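Local coordinates for probable enoyl-CoA hydratase/isomerase (Pseudomonas aeruginosa PAO1, PDB 5YLO), which probably acts as a Delta3,Delta2-enoyl-CoA isomerase of the crotonase family, shifting double bonds during the breakdown of unsaturated fatty acids, at residues Leu20-Pro23 with Asn27-Asp30; Pro32-Leu37 with His90-Arg95; Leu7-Glu12 with His38-Ala43. All coordinates share one frame; numbering follows the deposited sequence.

Contact 1: Leu20-Pro23 with Asn27-Asp30; sequences LNRP and NALD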
loop_
_atom_site.group_PDB
_atom_site.type_symbol
_atom_site.label_atom_id
_atom_site.label_comp_id
_atom_site.label_asym_id
_atom_site.label_seq_id
_atom_site.Cartn_x
_atom_site.Cartn_y
_atom_site.Cartn_z
ATOM N N LEU A 20 11.730 18.585 20.657
ATOM C CA LEU A 20 11.674 17.982 21.981
ATOM C C LEU A 20 12.957 18.315 22.730
ATOM O O LEU A 20 14.055 18.207 22.175
ATOM C CB LEU A 20 11.497 16.466 21.872
ATOM C CG LEU A 20 10.090 15.878 21.721
ATOM C CD1 LEU A 20 9.320 16.516 20.574
ATOM C CD2 LEU A 20 10.177 14.373 21.521
ATOM N N ASN A 21 12.826 18.741 23.985
ATOM C CA ASN A 21 13.974 19.227 24.746
ATOM C C ASN A 21 13.993 18.606 26.141
ATOM O O ASN A 21 13.856 19.283 27.159
ATOM C CB ASN A 21 13.978 20.748 24.841
ATOM C CG ASN A 21 15.335 21.299 25.224
ATOM O OD1 ASN A 21 15.536 22.588 24.991
ATOM N ND2 ASN A 21 16.196 20.573 25.724
ATOM N N ARG A 22 14.178 17.292 26.184
ATOM C CA ARG A 22 14.560 16.582 27.403
ATOM C C ARG A 22 15.666 15.606 27.032
ATOM O O ARG A 22 15.484 14.384 27.088
ATOM C CB ARG A 22 13.365 15.873 28.043
ATOM C CG ARG A 22 12.319 16.826 28.610
ATOM C CD ARG A 22 11.721 16.280 29.893
ATOM N NE ARG A 22 10.959 15.057 29.663
ATOM C CZ ARG A 22 10.794 14.101 30.570
ATOM N NH1 ARG A 22 11.349 14.221 31.769
ATOM N NH2 ARG A 22 10.082 13.022 30.276
ATOM N N PRO A 23 16.838 16.120 26.643
ATOM C CA PRO A 23 17.884 15.230 26.117
ATOM C C PRO A 23 18.390 14.232 27.139
ATOM O O PRO A 23 18.824 13.138 26.758
ATOM C CB PRO A 23 18.992 16.201 25.680
ATOM C CG PRO A 23 18.368 17.571 25.703
ATOM C CD PRO A 23 17.300 17.513 26.742
ATOM N N ASN A 27 14.538 12.536 25.403
ATOM C CA ASN A 27 13.307 13.191 24.953
ATOM C C ASN A 27 12.086 12.298 25.169
ATOM O O ASN A 27 11.185 12.235 24.330
ATOM C CB ASN A 27 13.417 13.626 23.491
ATOM C CG ASN A 27 14.566 14.582 23.257
ATOM O OD1 ASN A 27 14.442 15.785 23.481
ATOM N ND2 ASN A 27 15.696 14.050 22.810
ATOM N N ALA A 28 12.056 11.610 26.309
ATOM C CA ALA A 28 10.932 10.744 26.633
ATOM C C ALA A 28 9.644 11.552 26.728
ATOM O O ALA A 28 9.632 12.676 27.238
ATOM C CB ALA A 28 11.191 10.008 27.948
ATOM N N LEU A 29 8.557 10.970 26.230
ATOM C CA LEU A 29 7.272 11.658 26.178
ATOM C C LEU A 29 6.575 11.573 27.532
ATOM O O LEU A 29 6.314 10.475 28.037
ATOM C CB LEU A 29 6.392 11.050 25.085
ATOM C CG LEU A 29 6.852 11.239 23.638
ATOM C CD1 LEU A 29 6.003 10.421 22.667
ATOM C CD2 LEU A 29 6.839 12.711 23.254
ATOM N N ASP A 30 6.274 12.729 28.119
ATOM C CA ASP A 30 5.446 12.810 29.309
ATOM C C ASP A 30 4.331 13.813 29.049
ATOM O O ASP A 30 4.311 14.504 28.026
ATOM C CB ASP A 30 6.256 13.201 30.553
ATOM C CG ASP A 30 7.091 14.454 30.349
ATOM O OD1 ASP A 30 6.923 15.143 29.324
ATOM O OD2 ASP A 30 7.914 14.756 31.238
#
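In the crotonase fold the loop between strand 15-20 and helix 31-46 bends so that Arg22 and Asn27 meet. Two bonds join this pair. Asn27 N donates to Arg22 O over 2.7 Å, and Arg22 N returns a bond to the side-chain oxygen Asn27 OD1 at 3.1 Å, with a fairly straight N-H...O angle of 161°. In both, the donor stands above the plane of the carbonyl it meets. The other end of the Asn27 amide is fixed too, because ND2 donates to Ser58 O, so the group is held at both its polar atoms. Asn27 CB packs against Leu20 CB at 3.8 Å. The loop reads Asn-Arg-Pro and, after three intervening residues, Asn-Ala-Leu, a sequence pattern familiar in the crotonase family; in related enzymes this loop borders the coenzyme A site, and the same is probable here. Further along the Arg22 side chain, a turn about CG-CD (chi3 -65°) brings the guanidinium round to Ala28 and Asp30. Arg22 NH2 donates to Ala28 O over 3.1 Å, the oxygen sitting near the edge of the guanidinium and tilted slightly from its plane. Asp30 comes from the opposite direction and lays its carboxylate over one face, the two planes only 12° apart. Arg22 NH2 and Asp30 OD2 are 2.9 Å apart, yet no N-H points at the oxygen, making the attraction one of charge. Asp67 supplies the guanidinium with a second carboxylate. Asp30 is the N-cap of helix 31-46: its side chain caps a backbone N of the first turn, and OD1 also hydrogen-bonds Thr33 OG1. The apolar part of the contact is Leu20 CD2 on Leu29 CD2, 4.1 Å apart.

Contact 2: Pro32-Leu37 with His90-Arg95; sequences PTLEAL and HALMGR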
loop_
_atom_site.group_PDB
_atom_site.type_symbol
_atom_site.label_atom_id
_atom_site.label_comp_id
_atom_site.label_asym_id
_atom_site.label_seq_id
_atom_site.Cartn_x
_atom_site.Cartn_y
_atom_site.Cartn_z
ATOM N N PRO A 32 3.621 16.796 30.265
ATOM C CA PRO A 32 4.020 18.172 29.915
ATOM C C PRO A 32 4.505 18.312 28.483
ATOM O O PRO A 32 4.157 19.294 27.818
ATOM C CB PRO A 32 5.126 18.482 30.924
ATOM C CG PRO A 32 4.829 17.628 32.082
ATOM C CD PRO A 32 4.300 16.343 31.497
ATOM N N THR A 33 5.307 17.364 27.994
ATOM C CA THR A 33 5.760 17.419 26.607
ATOM C C THR A 33 4.593 17.227 25.646
ATOM O O THR A 33 4.436 17.989 24.684
ATOM C CB THR A 33 6.833 16.356 26.366
ATOM O OG1 THR A 33 7.714 16.304 27.494
ATOM C CG2 THR A 33 7.642 16.680 25.122
ATOM N N LEU A 34 3.763 16.210 25.896
ATOM C CA LEU A 34 2.600 15.962 25.051
ATOM C C LEU A 34 1.739 17.210 24.929
ATOM O O LEU A 34 1.426 17.651 23.821
ATOM C CB LEU A 34 1.780 14.797 25.606
ATOM C CG LEU A 34 2.460 13.428 25.669
ATOM C CD1 LEU A 34 1.572 12.418 26.382
ATOM C CD2 LEU A 34 2.826 12.938 24.276
ATOM N N GLU A 35 1.379 17.816 26.066
ATOM C CA GLU A 35 0.489 18.974 26.050
ATOM C C GLU A 35 1.144 20.188 25.398
ATOM O O GLU A 35 0.482 20.936 24.671
ATOM C CB GLU A 35 0.045 19.315 27.473
ATOM C CG GLU A 35 -0.906 18.308 28.093
ATOM C CD GLU A 35 -1.580 18.841 29.343
ATOM O OE1 GLU A 35 -1.305 18.321 30.444
ATOM O OE2 GLU A 35 -2.380 19.792 29.224
ATOM N N ALA A 36 2.435 20.411 25.656
ATOM C CA ALA A 36 3.101 21.589 25.108
ATOM C C ALA A 36 3.138 21.537 23.586
ATOM O O ALA A 36 2.716 22.481 22.909
ATOM C CB ALA A 36 4.513 21.710 25.682
ATOM N N LEU A 37 3.645 20.433 23.033
ATOM C CA LEU A 37 3.608 20.231 21.588
ATOM C C LEU A 37 2.172 20.253 21.077
ATOM O O LEU A 37 1.897 20.746 19.977
ATOM C CB LEU A 37 4.297 18.905 21.251
ATOM C CG LEU A 37 4.585 18.482 19.811
ATOM C CD1 LEU A 37 5.253 19.600 19.043
ATOM C CD2 LEU A 37 5.460 17.232 19.805
ATOM N N HIS A 90 -2.989 10.401 22.499
ATOM C CA HIS A 90 -3.889 10.180 21.369
ATOM C C HIS A 90 -4.430 11.488 20.810
ATOM O O HIS A 90 -4.664 11.595 19.601
ATOM C CB HIS A 90 -5.041 9.264 21.777
ATOM C CG HIS A 90 -4.640 7.836 21.972
ATOM N ND1 HIS A 90 -5.548 6.841 22.264
ATOM C CD2 HIS A 90 -3.428 7.234 21.915
ATOM C CE1 HIS A 90 -4.913 5.689 22.380
ATOM N NE2 HIS A 90 -3.625 5.899 22.172
ATOM N N ALA A 91 -4.644 12.492 21.663
ATOM C CA ALA A 91 -5.052 13.796 21.153
ATOM C C ALA A 91 -3.934 14.437 20.341
ATOM O O ALA A 91 -4.194 15.096 19.328
ATOM C CB ALA A 91 -5.475 14.708 22.303
ATOM N N LEU A 92 -2.682 14.239 20.762
ATOM C CA LEU A 92 -1.550 14.814 20.041
ATOM C C LEU A 92 -1.336 14.119 18.701
ATOM O O LEU A 92 -1.120 14.778 17.678
ATOM C CB LEU A 92 -0.286 14.730 20.896
ATOM C CG LEU A 92 1.040 15.025 20.189
ATOM C CD1 LEU A 92 1.112 16.476 19.740
ATOM C CD2 LEU A 92 2.215 14.679 21.090
ATOM N N MET A 93 -1.385 12.784 18.691
ATOM C CA MET A 93 -1.173 12.049 17.446
ATOM C C MET A 93 -2.215 12.422 16.401
ATOM O O MET A 93 -1.892 12.576 15.218
ATOM C CB MET A 93 -1.203 10.544 17.709
ATOM C CG MET A 93 -0.152 10.067 18.686
ATOM S SD MET A 93 1.518 10.373 18.092
ATOM C CE MET A 93 2.467 9.585 19.390
ATOM N N GLY A 94 -3.471 12.584 16.823
ATOM C CA GLY A 94 -4.526 12.898 15.875
ATOM C C GLY A 94 -4.360 14.253 15.211
ATOM O O GLY A 94 -4.593 14.391 14.007
ATOM N N ARG A 95 -4.042 15.268 16.019
ATOM C CA ARG A 95 -3.834 16.640 15.538
ATOM C C ARG A 95 -2.621 16.816 14.617
ATOM O O ARG A 95 -2.706 17.489 13.590
ATOM C CB ARG A 95 -3.732 17.607 16.721
ATOM C CG ARG A 95 -3.443 19.045 16.323
ATOM C CD ARG A 95 -3.380 19.953 17.540
ATOM N NE ARG A 95 -4.648 19.988 18.263
ATOM C CZ ARG A 95 -5.627 20.852 18.012
ATOM N NH1 ARG A 95 -6.748 20.810 18.720
ATOM N NH2 ARG A 95 -5.486 21.757 17.054
#
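Leu92 reaches from helix 85-97 to Leu34 and Leu37 of helix 31-46, a helix-to-helix contact within the crotonase fold made by three buried leucines. The interaction across it is apolar. The two branches of Leu92 divide the work: CD2 touches Leu34 CD2 at 3.7 Å, while CD1 lies against Leu37 CG at 4.0 Å. Leu34 and Leu37 stand three residues apart, close to one helical turn, so a single side chain spans both. Each of them crosses the Leu92 side chain at about a right angle. The CG of Leu92 lies opposite its backbone N (chi1 168°), a setting that sends both methyls across to the facing helix. The backbones come close here, with the CA atoms of Leu34 and Leu92 6.6 Å apart. Leu118 of helix 114-120 continues the apolar cluster by packing on both Leu37 and Leu92, and Leu34 also meets Trp85, Ala88 and Ala89 of the partner helix.

Polar and intersubunit links lie around this core. Arg95, nearly one turn beyond Leu92, forms a salt bridge through NH2 with Asp42 OD1, tying the same two helices together through charge. His90 and Met93 pack on Leu229 of the second subunit, so helix 85-97 serves the chain's interior and the assembly at once. The same two methyls of Leu92 also come near the main chain of helix 31-46: CD2 is 4.1 Å from Leu34 O, and CD1 is 4.1 Å from Leu37 C.

Contact 3: Leu7-Glu12 with His38-Ala43; sequences LQTRVE and HVRLDA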
loop_
_atom_site.group_PDB
_atom_site.type_symbol
_atom_site.label_atom_id
_atom_site.label_comp_id
_atom_site.label_asym_id
_atom_site.label_seq_id
_atom_site.Cartn_x
_atom_site.Cartn_y
_atom_site.Cartn_z
ATOM N N LEU A 7 9.537 22.208 25.468
ATOM C CA LEU A 7 9.613 22.161 24.017
ATOM C C LEU A 7 10.236 23.461 23.536
ATOM O O LEU A 7 9.677 24.538 23.769
ATOM C CB LEU A 7 8.220 21.972 23.416
ATOM C CG LEU A 7 8.111 21.480 21.977
ATOM C CD1 LEU A 7 8.212 19.964 21.923
ATOM C CD2 LEU A 7 6.811 21.967 21.368
ATOM N N GLN A 8 11.391 23.367 22.884
ATOM C CA GLN A 8 12.065 24.543 22.349
ATOM C C GLN A 8 11.476 24.867 20.983
ATOM O O GLN A 8 11.484 24.023 20.080
ATOM C CB GLN A 8 13.573 24.319 22.247
ATOM C CG GLN A 8 14.378 25.615 22.170
ATOM C CD GLN A 8 15.308 25.672 20.970
ATOM O OE1 GLN A 8 15.342 24.758 20.146
ATOM N NE2 GLN A 8 16.071 26.756 20.868
ATOM N N THR A 9 10.970 26.086 20.830
ATOM C CA THR A 9 10.267 26.499 19.625
ATOM C C THR A 9 10.961 27.707 19.013
ATOM O O THR A 9 11.274 28.670 19.719
ATOM C CB THR A 9 8.808 26.837 19.937
ATOM O OG1 THR A 9 8.150 25.680 20.471
ATOM C CG2 THR A 9 8.096 27.292 18.679
ATOM N N ARG A 10 11.194 27.652 17.703
ATOM C CA ARG A 10 11.732 28.790 16.973
ATOM C C ARG A 10 11.100 28.812 15.587
ATOM O O ARG A 10 10.869 27.759 14.988
ATOM C CB ARG A 10 13.268 28.732 16.892
ATOM C CG ARG A 10 13.832 27.772 15.853
ATOM C CD ARG A 10 15.132 27.122 16.317
ATOM N NE ARG A 10 15.851 26.505 15.204
ATOM C CZ ARG A 10 16.692 25.484 15.328
ATOM N NH1 ARG A 10 16.917 24.944 16.518
ATOM N NH2 ARG A 10 17.302 24.991 14.256
ATOM N N VAL A 11 10.797 30.012 15.098
ATOM C CA VAL A 11 10.139 30.200 13.807
ATOM C C VAL A 11 11.028 31.095 12.954
ATOM O O VAL A 11 11.229 32.273 13.279
ATOM C CB VAL A 11 8.735 30.802 13.955
ATOM C CG1 VAL A 11 8.108 31.010 12.586
ATOM C CG2 VAL A 11 7.859 29.903 14.814
ATOM N N GLU A 12 11.551 30.544 11.859
ATOM C CA GLU A 12 12.469 31.250 10.972
ATOM C C GLU A 12 11.987 31.105 9.537
ATOM O O GLU A 12 11.891 29.984 9.026
ATOM C CB GLU A 12 13.893 30.702 11.098
ATOM C CG GLU A 12 14.402 30.543 12.521
ATOM C CD GLU A 12 15.679 29.727 12.589
ATOM O OE1 GLU A 12 15.982 29.181 13.670
ATOM O OE2 GLU A 12 16.377 29.626 11.557
ATOM N N HIS A 38 1.243 19.737 21.868
ATOM C CA HIS A 38 -0.143 19.761 21.435
ATOM C C HIS A 38 -0.668 21.183 21.292
ATOM O O HIS A 38 -1.389 21.478 20.343
ATOM C CB HIS A 38 -1.059 18.966 22.359
ATOM C CG HIS A 38 -2.466 18.875 21.859
ATOM N ND1 HIS A 38 -3.132 17.679 21.716
ATOM C CD2 HIS A 38 -3.322 19.834 21.436
ATOM C CE1 HIS A 38 -4.344 17.905 21.244
ATOM N NE2 HIS A 38 -4.484 19.206 21.063
ATOM N N VAL A 39 -0.317 22.071 22.221
ATOM C CA VAL A 39 -0.823 23.438 22.107
ATOM C C VAL A 39 -0.047 24.223 21.054
ATOM O O VAL A 39 -0.625 25.034 20.320
ATOM C CB VAL A 39 -0.790 24.137 23.480
ATOM C CG1 VAL A 39 -1.319 25.561 23.375
ATOM C CG2 VAL A 39 -1.600 23.347 24.492
ATOM N N ARG A 40 1.266 23.995 20.952
ATOM C CA ARG A 40 2.071 24.718 19.971
ATOM C C ARG A 40 1.672 24.352 18.546
ATOM O O ARG A 40 1.715 25.198 17.645
ATOM C CB ARG A 40 3.556 24.434 20.205
ATOM C CG ARG A 40 4.510 25.219 19.311
ATOM C CD ARG A 40 4.763 26.628 19.830
ATOM N NE ARG A 40 3.869 27.618 19.236
ATOM C CZ ARG A 40 4.127 28.288 18.116
ATOM N NH1 ARG A 40 3.256 29.173 17.655
ATOM N NH2 ARG A 40 5.254 28.077 17.452
ATOM N N LEU A 41 1.283 23.093 18.320
ATOM C CA LEU A 41 0.815 22.692 16.998
ATOM C C LEU A 41 -0.440 23.457 16.602
ATOM O O LEU A 41 -0.583 23.877 15.448
ATOM C CB LEU A 41 0.553 21.187 16.962
ATOM C CG LEU A 41 1.769 20.268 16.859
ATOM C CD1 LEU A 41 1.336 18.817 16.951
ATOM C CD2 LEU A 41 2.526 20.519 15.566
ATOM N N ASP A 42 -1.365 23.645 17.548
ATOM C CA ASP A 42 -2.569 24.416 17.261
ATOM C C ASP A 42 -2.226 25.857 16.910
ATOM O O ASP A 42 -2.883 26.472 16.062
ATOM C CB ASP A 42 -3.523 24.362 18.454
ATOM C CG ASP A 42 -4.773 25.193 18.241
ATOM O OD1 ASP A 42 -5.682 24.725 17.523
ATOM O OD2 ASP A 42 -4.849 26.311 18.794
ATOM N N ALA A 43 -1.191 26.411 17.545
ATOM C CA ALA A 43 -0.769 27.765 17.212
ATOM C C ALA A 43 -0.182 27.831 15.807
ATOM O O ALA A 43 -0.342 28.838 15.109
ATOM C CB ALA A 43 0.236 28.271 18.245
#
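The guanidinium of Arg40 meets the strand at its edge: Thr9 CG2 and Val11 CG2 both lie near its plane, so both strand methyls come in at the edge rather than over a face. The nearer methyl, Thr9 CG2, is 3.2 Å from Arg40 NH2, whereas Val11 CG2 stands farther along the strand at 4.1 Å from the same nitrogen. The first is a tight approach of a methyl to a charged group, the second an ordinary one.

The aliphatic part of the arginine does the rest. With CG anti to the backbone N (chi1 -175°), the side chain sets out toward the strand, then kinks about CB-CG and again about CG-CD to pass obliquely across Thr9. Arg40 CD is 3.6 Å from both Thr9 OG1 and Thr9 CG2, so both branches of the threonine bear on the same methylene. Leu7 completes the contact from the start of the strand, its CD2 approaching Arg40 CB at 4.2 Å. Leu7, Thr9 and Val11, at every second position, are therefore on the face of the strand turned to the helix, and burial falls off along it, from buried Leu7 to exposed Val11. On the strand's other side Arg10 makes a cation-pi contact with Trp17.

Strand 7-12 is an outermost strand of the main sheet in this chain and runs antiparallel to 15-20. Helix 31-46 is the connection of the beta-alpha-beta unit between the parallel strands 15-20 and 52-56. Over these segments, strand and helix run 15° from parallel, with axes 10.7 Å apart at their closest. Leu18 of strand 15-20 touches Thr9, Arg40 and Leu41, while Leu41 also packs on Leu92 and Leu96 of helix 85-97.

In the fold
Helix 31-46 is shared by contacts 2 and 3, and contact 1 lies in the loop leading into it. Contact 1 is buried yet polar, its bonds using backbone N and O atoms of Arg22, Asn27 and Ala28. Contact 2, also buried, is purely apolar across its segments. Contact 3, only partly buried, lays an arginine's chain against Leu7 and Thr9 and its guanidinium edge against the Thr9 and Val11 methyls, on the outermost strand 7-12 of this chain's sheet. Leucines join contact 1 to the other two: Leu20 CD1 meets both Leu37 CD2 and Leu7 CD1. Contacts 2 and 3 are linked by the salt bridge of Arg95 and Asp42.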